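Local coordinates for heat shock protein, putative (Plasmodium falciparum, PDB 1Y6Z) that probably acts, as a member of the Hsp90 family, in ATP-dependent protein folding, this piece being its middle domain, at residues Leu14-Tyr20 with Asp32-His38. Residues are numbered along the deposited sequence; the frame is centred on the assembly and turned at random.
Sequences LTENDYY and DPLAYVH
An aromatic cluster of Tyr19, Tyr36 and His38 joins the first helix of this Hsp90 middle domain to the strand that follows it, and it illustrates how flat side chains can seat a helix across a β-sheet. Tyr19 and Tyr36 form an offset stack, ring centroids 4.5 Å apart and planes inclined by 26°. Tyr36 CE1 rests over one face of the Tyr19 ring, while CB of Tyr19 makes a CH-pi contact over the face of Tyr36, 4.0 Å from its centroid. Farther along the strand, the Tyr19 hydroxyl meets the His38 ring edge-on and in plane, its OH hydrogen-bonded to ND1 at 2.6 Å. With CG of His38 anti to its backbone N (chi1 177°), the imidazole reaches this hydroxyl, and a second bond from NE2 to the carbonyl of Trp7 helps fix the ring's rotation.

The axes of helix 16-20 and strand 35-38 run nearly perpendicular, at 97°; the strand is an outermost one of the chain's mixed five-stranded sheet, and residues 121-141 supply a helix against Ala35 and Val37. Thr15 and Asp18 form a capping box at the start of the helix.

Toward the loop before the strand, Tyr20 lies between Pro33 CD, 3.9 Å from its ring centroid over one face, and CG of Glu16 over the opposite face. Asp32 OD2 approaches the same ring obliquely, 3.2 Å from CD2 of Tyr20, while Asp32 OD1 forms a salt bridge with Lys24. A water links OE2 of Glu16 to the Tyr36 hydroxyl.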
ATOM      1  N   LEU B  14      19.746 -17.184   6.041  1.00 35.34           N
ATOM      2  CA  LEU B  14      18.962 -18.131   5.209  1.00 32.19           C
ATOM      3  C   LEU B  14      19.032 -17.891   3.694  1.00 31.26           C
ATOM      4  O   LEU B  14      19.000 -16.766   3.234  1.00 29.06           O
ATOM      5  CB  LEU B  14      17.479 -18.093   5.680  1.00 33.05           C
ATOM      6  CG  LEU B  14      17.263 -18.303   7.201  1.00 31.94           C
ATOM      7  CD1 LEU B  14      15.801 -18.084   7.699  1.00 32.12           C
ATOM      8  CD2 LEU B  14      17.768 -19.648   7.578  1.00 33.32           C
ATOM      9  N   THR B  15      19.065 -18.963   2.896  1.00 30.29           N
ATOM     10  CA  THR B  15      19.025 -18.804   1.456  1.00 30.11           C
ATOM     11  C   THR B  15      17.601 -19.078   0.956  1.00 29.60           C
ATOM     12  O   THR B  15      16.791 -19.669   1.674  1.00 27.18           O
ATOM     13  CB  THR B  15      19.946 -19.840   0.744  1.00 30.61           C
ATOM     14  OG1 THR B  15      19.518 -21.173   1.074  1.00 30.38           O
ATOM     15  CG2 THR B  15      21.424 -19.619   1.059  1.00 29.57           C
ATOM     16  N   GLU B  16      17.300 -18.676  -0.266  1.00 29.75           N
ATOM     17  CA  GLU B  16      16.062 -19.088  -0.896  1.00 29.74           C
ATOM     18  C   GLU B  16      15.802 -20.571  -0.765  1.00 28.94           C
ATOM     19  O   GLU B  16      14.682 -20.981  -0.473  1.00 28.12           O
ATOM     20  CB  GLU B  16      16.034 -18.732  -2.378  1.00 30.76           C
ATOM     21  CG  GLU B  16      14.611 -18.805  -2.982  1.00 32.54           C
ATOM     22  CD  GLU B  16      14.577 -18.552  -4.470  1.00 34.17           C
ATOM     23  OE1 GLU B  16      15.134 -19.358  -5.241  1.00 39.59           O
ATOM     24  OE2 GLU B  16      13.937 -17.574  -4.888  1.00 42.58           O
ATOM     25  N   ASN B  17      16.841 -21.374  -0.939  1.00 28.58           N
ATOM     26  CA  ASN B  17      16.705 -22.818  -0.872  1.00 30.81           C
ATOM     27  C   ASN B  17      16.295 -23.301   0.504  1.00 29.46           C
ATOM     28  O   ASN B  17      15.575 -24.283   0.581  1.00 30.57           O
ATOM     29  CB  ASN B  17      17.972 -23.543  -1.302  1.00 30.62           C
ATOM     30  CG  ASN B  17      17.754 -25.058  -1.412  1.00 36.19           C
ATOM     31  OD1 ASN B  17      17.192 -25.530  -2.400  1.00 42.32           O
ATOM     32  ND2 ASN B  17      18.151 -25.813  -0.371  1.00 35.37           N
ATOM     33  N   ASP B  18      16.745 -22.629   1.570  1.00 27.53           N
ATOM     34  CA  ASP B  18      16.362 -22.937   2.927  1.00 26.24           C
ATOM     35  C   ASP B  18      14.824 -22.758   3.101  1.00 24.42           C
ATOM     36  O   ASP B  18      14.171 -23.553   3.733  1.00 23.94           O
ATOM     37  CB  ASP B  18      17.068 -22.024   3.927  1.00 25.99           C
ATOM     38  CG  ASP B  18      18.549 -22.368   4.102  1.00 31.55           C
ATOM     39  OD1 ASP B  18      18.908 -23.537   3.867  1.00 32.28           O
ATOM     40  OD2 ASP B  18      19.328 -21.459   4.450  1.00 31.57           O
ATOM     41  N   TYR B  19      14.295 -21.679   2.528  1.00 23.42           N
ATOM     42  CA  TYR B  19      12.837 -21.407   2.595  1.00 22.33           C
ATOM     43  C   TYR B  19      12.024 -22.401   1.733  1.00 22.65           C
ATOM     44  O   TYR B  19      10.964 -22.917   2.154  1.00 22.22           O
ATOM     45  CB  TYR B  19      12.601 -19.963   2.140  1.00 22.57           C
ATOM     46  CG  TYR B  19      12.955 -18.917   3.191  1.00 23.42           C
ATOM     47  CD1 TYR B  19      14.101 -18.155   3.076  1.00 26.38           C
ATOM     48  CD2 TYR B  19      12.128 -18.707   4.317  1.00 23.38           C
ATOM     49  CE1 TYR B  19      14.412 -17.162   4.036  1.00 23.53           C
ATOM     50  CE2 TYR B  19      12.412 -17.717   5.250  1.00 25.60           C
ATOM     51  CZ  TYR B  19      13.567 -16.960   5.112  1.00 27.21           C
ATOM     52  OH  TYR B  19      13.852 -15.967   6.063  1.00 26.16           O
ATOM     53  N   TYR B  20      12.494 -22.621   0.518  1.00 24.03           N
ATOM     54  CA  TYR B  20      11.839 -23.593  -0.391  1.00 27.19           C
ATOM     55  C   TYR B  20      11.849 -25.003   0.186  1.00 27.02           C
ATOM     56  O   TYR B  20      10.842 -25.691   0.126  1.00 27.05           O
ATOM     57  CB  TYR B  20      12.539 -23.602  -1.730  1.00 26.81           C
ATOM     58  CG  TYR B  20      12.201 -22.491  -2.681  1.00 30.51           C
ATOM     59  CD1 TYR B  20      11.595 -21.283  -2.258  1.00 22.79           C
ATOM     60  CD2 TYR B  20      12.537 -22.619  -4.036  1.00 29.12           C
ATOM     61  CE1 TYR B  20      11.344 -20.255  -3.167  1.00 25.70           C
ATOM     62  CE2 TYR B  20      12.270 -21.592  -4.927  1.00 33.51           C
ATOM     63  CZ  TYR B  20      11.655 -20.425  -4.484  1.00 28.52           C
ATOM     64  OH  TYR B  20      11.360 -19.404  -5.372  1.00 33.13           O
ATOM     65  N   ASP B  32       8.043 -25.685  -6.314  1.00 28.65           N
ATOM     66  CA  ASP B  32       8.560 -24.507  -5.600  1.00 28.48           C
ATOM     67  C   ASP B  32       7.475 -23.440  -5.439  1.00 25.33           C
ATOM     68  O   ASP B  32       6.673 -23.242  -6.331  1.00 24.48           O
ATOM     69  CB  ASP B  32       9.701 -23.919  -6.372  1.00 27.36           C
ATOM     70  CG  ASP B  32      11.021 -24.716  -6.177  1.00 33.67           C
ATOM     71  OD1 ASP B  32      11.068 -25.698  -5.414  1.00 33.64           O
ATOM     72  OD2 ASP B  32      12.043 -24.276  -6.722  1.00 39.73           O
ATOM     73  N   PRO B  33       7.509 -22.698  -4.325  1.00 25.10           N
ATOM     74  CA  PRO B  33       6.553 -21.603  -4.267  1.00 23.38           C
ATOM     75  C   PRO B  33       6.873 -20.491  -5.237  1.00 24.54           C
ATOM     76  O   PRO B  33       8.036 -20.308  -5.678  1.00 24.31           O
ATOM     77  CB  PRO B  33       6.635 -21.108  -2.787  1.00 23.90           C
ATOM     78  CG  PRO B  33       7.901 -21.642  -2.252  1.00 25.68           C
ATOM     79  CD  PRO B  33       8.356 -22.807  -3.124  1.00 25.05           C
ATOM     80  N   LEU B  34       5.846 -19.745  -5.589  1.00 21.79           N
ATOM     81  CA  LEU B  34       5.990 -18.635  -6.465  1.00 24.83           C
ATOM     82  C   LEU B  34       6.654 -17.451  -5.755  1.00 24.94           C
ATOM     83  O   LEU B  34       7.386 -16.665  -6.398  1.00 24.71           O
ATOM     84  CB  LEU B  34       4.625 -18.232  -7.004  1.00 24.18           C
ATOM     85  CG  LEU B  34       4.246 -18.725  -8.416  1.00 32.23           C
ATOM     86  CD1 LEU B  34       4.928 -20.008  -8.858  1.00 31.72           C
ATOM     87  CD2 LEU B  34       2.717 -18.683  -8.631  1.00 23.98           C
ATOM     88  N   ALA B  35       6.350 -17.328  -4.461  1.00 23.37           N
ATOM     89  CA  ALA B  35       6.931 -16.274  -3.649  1.00 21.48           C
ATOM     90  C   ALA B  35       6.787 -16.622  -2.150  1.00 20.18           C
ATOM     91  O   ALA B  35       6.041 -17.550  -1.746  1.00 20.88           O
ATOM     92  CB  ALA B  35       6.238 -14.989  -3.949  1.00 20.46           C
ATOM     93  N   TYR B  36       7.494 -15.868  -1.317  1.00 19.87           N
ATOM     94  CA  TYR B  36       7.358 -15.994   0.125  1.00 19.25           C
ATOM     95  C   TYR B  36       7.759 -14.695   0.786  1.00 19.72           C
ATOM     96  O   TYR B  36       8.490 -13.911   0.179  1.00 19.96           O
ATOM     97  CB  TYR B  36       8.220 -17.125   0.705  1.00 20.75           C
ATOM     98  CG  TYR B  36       9.703 -16.914   0.571  1.00 24.69           C
ATOM     99  CD1 TYR B  36      10.461 -16.355   1.615  1.00 23.53           C
ATOM    100  CD2 TYR B  36      10.364 -17.297  -0.588  1.00 28.01           C
ATOM    101  CE1 TYR B  36      11.829 -16.162   1.478  1.00 25.75           C
ATOM    102  CE2 TYR B  36      11.769 -17.092  -0.733  1.00 29.27           C
ATOM    103  CZ  TYR B  36      12.470 -16.533   0.310  1.00 29.46           C
ATOM    104  OH  TYR B  36      13.826 -16.336   0.153  1.00 31.14           O
ATOM    105  N   VAL B  37       7.329 -14.529   2.041  1.00 20.68           N
ATOM    106  CA  VAL B  37       7.841 -13.453   2.905  1.00 21.48           C
ATOM    107  C   VAL B  37       7.925 -14.000   4.340  1.00 21.71           C
ATOM    108  O   VAL B  37       7.022 -14.727   4.778  1.00 20.18           O
ATOM    109  CB  VAL B  37       6.941 -12.160   2.813  1.00 22.27           C
ATOM    110  CG1 VAL B  37       5.525 -12.471   3.071  1.00 22.91           C
ATOM    111  CG2 VAL B  37       7.482 -11.049   3.730  1.00 25.00           C
ATOM    112  N   HIS B  38       9.010 -13.640   5.018  1.00 20.34           N
ATOM    113  CA  HIS B  38       9.256 -14.050   6.399  1.00 22.36           C
ATOM    114  C   HIS B  38       9.236 -12.719   7.177  1.00 24.41           C
ATOM    115  O   HIS B  38      10.010 -11.821   6.861  1.00 24.79           O
ATOM    116  CB  HIS B  38      10.612 -14.719   6.466  1.00 22.45           C
ATOM    117  CG  HIS B  38      11.036 -15.123   7.855  1.00 22.42           C
ATOM    118  ND1 HIS B  38      12.297 -15.595   8.125  1.00 26.11           N
ATOM    119  CD2 HIS B  38      10.365 -15.156   9.030  1.00 21.55           C
ATOM    120  CE1 HIS B  38      12.397 -15.879   9.415  1.00 23.81           C
ATOM    121  NE2 HIS B  38      11.236 -15.640   9.979  1.00 25.21           N
TER
HETATM  122  O   HOH W   1      14.109 -15.582  -2.766  1.00 43.85           O